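Local coordinates for large adhesion protein (Lap) involved in biofilm formation (Marinobacter hydrocarbonoclasticus, PDB 6XI3) that probably helps hold an RTX adhesin extended from the bacterial surface during biofilm formation, as a chain of tandem beta-sandwich repeats with calcium ions bound between them, at residues 73-78 / 83-88. Numbering follows the deposited sequence.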
loop_
_atom_site.group_PDB
_atom_site.type_symbol
_atom_site.label_atom_id
_atom_site.label_comp_id
_atom_site.label_asym_id
_atom_site.label_seq_id
_atom_site.Cartn_x
_atom_site.Cartn_y
_atom_site.Cartn_z
ATOM N N ALA A 73 8.009 -17.384 59.538
ATOM C CA ALA A 73 9.287 -17.584 60.250
ATOM C C ALA A 73 9.103 -17.331 61.749
ATOM O O ALA A 73 8.041 -16.831 62.176
ATOM C CB ALA A 73 10.365 -16.710 59.664
ATOM N N ILE A 74 10.098 -17.741 62.517
ATOM C CA ILE A 74 10.090 -17.593 63.998
ATOM C C ILE A 74 11.523 -17.352 64.439
ATOM O O ILE A 74 12.471 -18.010 63.901
ATOM C CB ILE A 74 9.435 -18.820 64.662
ATOM C CG1 ILE A 74 9.073 -18.586 66.127
ATOM C CG2 ILE A 74 10.302 -20.045 64.500
ATOM C CD1 ILE A 74 8.038 -19.571 66.635
ATOM N N ALA A 75 11.684 -16.475 65.414
ATOM C CA ALA A 75 13.000 -16.165 66.002
ATOM C C ALA A 75 12.916 -16.204 67.516
ATOM O O ALA A 75 11.813 -15.952 68.030
ATOM C CB ALA A 75 13.439 -14.798 65.564
ATOM N N THR A 76 14.051 -16.400 68.194
ATOM C CA THR A 76 14.085 -16.370 69.681
ATOM C C THR A 76 14.663 -15.032 70.186
ATOM O O THR A 76 15.706 -14.555 69.712
ATOM C CB THR A 76 14.774 -17.603 70.253
ATOM O OG1 THR A 76 13.987 -18.771 69.989
ATOM C CG2 THR A 76 14.997 -17.458 71.746
ATOM N N VAL A 77 13.992 -14.443 71.162
ATOM C CA VAL A 77 14.449 -13.237 71.898
ATOM C C VAL A 77 15.670 -13.592 72.750
ATOM O O VAL A 77 15.582 -14.518 73.623
ATOM C CB VAL A 77 13.294 -12.648 72.730
ATOM C CG1 VAL A 77 13.750 -11.469 73.548
ATOM C CG2 VAL A 77 12.103 -12.261 71.858
ATOM N N GLY A 78 16.748 -12.837 72.572
ATOM C CA GLY A 78 18.007 -13.045 73.305
ATOM C C GLY A 78 17.931 -12.474 74.714
ATOM O O GLY A 78 16.898 -11.805 75.069
ATOM N N TYR A 83 16.567 -9.926 68.492
ATOM C CA TYR A 83 16.331 -11.162 67.725
ATOM C C TYR A 83 16.793 -10.883 66.304
ATOM O O TYR A 83 16.861 -9.720 65.939
ATOM C CB TYR A 83 14.865 -11.605 67.795
ATOM C CG TYR A 83 13.869 -10.693 67.139
ATOM C CD1 TYR A 83 13.372 -9.597 67.797
ATOM C CD2 TYR A 83 13.383 -10.974 65.880
ATOM C CE1 TYR A 83 12.445 -8.776 67.203
ATOM C CE2 TYR A 83 12.476 -10.147 65.258
ATOM C CZ TYR A 83 12.016 -9.038 65.916
ATOM O OH TYR A 83 11.103 -8.213 65.341
ATOM N N SER A 84 17.156 -11.919 65.573
ATOM C CA SER A 84 17.441 -11.775 64.125
ATOM C C SER A 84 17.284 -13.105 63.396
ATOM O O SER A 84 17.259 -14.140 64.023
ATOM C CB SER A 84 18.822 -11.222 63.920
ATOM O OG SER A 84 19.719 -12.224 64.318
ATOM N N LEU A 85 17.069 -13.028 62.088
ATOM C CA LEU A 85 17.052 -14.191 61.173
ATOM C C LEU A 85 17.880 -13.779 59.944
ATOM O O LEU A 85 17.722 -12.642 59.512
ATOM C CB LEU A 85 15.616 -14.557 60.785
ATOM C CG LEU A 85 14.741 -15.153 61.891
ATOM C CD1 LEU A 85 13.360 -15.535 61.372
ATOM C CD2 LEU A 85 15.394 -16.379 62.519
ATOM N N THR A 86 18.763 -14.652 59.472
ATOM C CA THR A 86 19.652 -14.440 58.289
ATOM C C THR A 86 19.303 -15.491 57.236
ATOM O O THR A 86 19.096 -16.641 57.624
ATOM C CB THR A 86 21.128 -14.554 58.710
ATOM O OG1 THR A 86 21.395 -13.521 59.660
ATOM C CG2 THR A 86 22.100 -14.423 57.548
ATOM N N GLY A 87 19.301 -15.140 55.952
ATOM C CA GLY A 87 19.115 -16.142 54.883
ATOM C C GLY A 87 17.720 -16.703 54.861
ATOM O O GLY A 87 17.566 -17.872 54.465
ATOM N N VAL A 88 16.708 -15.922 55.282
ATOM C CA VAL A 88 15.300 -16.396 55.208
ATOM C C VAL A 88 14.958 -16.597 53.724
ATOM O O VAL A 88 15.165 -15.678 52.944
ATOM C CB VAL A 88 14.322 -15.417 55.877
ATOM C CG1 VAL A 88 12.883 -15.853 55.662
ATOM C CG2 VAL A 88 14.644 -15.259 57.362
HETATM O O HOH W 1 16.839 -14.376 67.327
#
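Leu85 packs over the two alanines of strand 70-76. Its CD1 lies 3.6 Å from Ala73 CB, and its CG lies 3.9 Å from Ala75 CB. Leu85 CD2 reaches the backbone between them, 3.6 Å from Ile74 O. With Leu85 CG anti to its own carbonyl carbon (chi1 -70°), the branch point lies against Ala75 and both methyls reach the facing strand. Ala75 CB also meets the Tyr83 ring obliquely, 3.8 Å from CD2, so this one methyl touches both large side chains. Tyr83 CB rests 3.6 Å from Thr76 O. Its chi1 of 66° places CG between the backbone N and the carbonyl carbon, and the ring leads off into the interior, where its hydroxyl is hydrogen-bonded to Thr31 O. One water joins the backbones: it donates to Thr76 O at 2.6 Å and accepts from Ser84 N at 3.0 Å. The N-to-C directions of the two short strand segments differ by 133°, nearer antiparallel than parallel. Strand 70-76 borders one sheet of the Ig-like domain, pairing with strand 58-64. Strand 82-89 borders the other sheet, pairing with strand 43-51. The contact therefore closes the sandwich along one side, where two edge strands joined by a short loop meet through side chains and a water. Deeper in, Leu85 continues onto Ile61 and Tyr83 onto Val59 of strand 58-64, while the Tyr83 ring also reaches Leu30 and Val32 of strand 29-38.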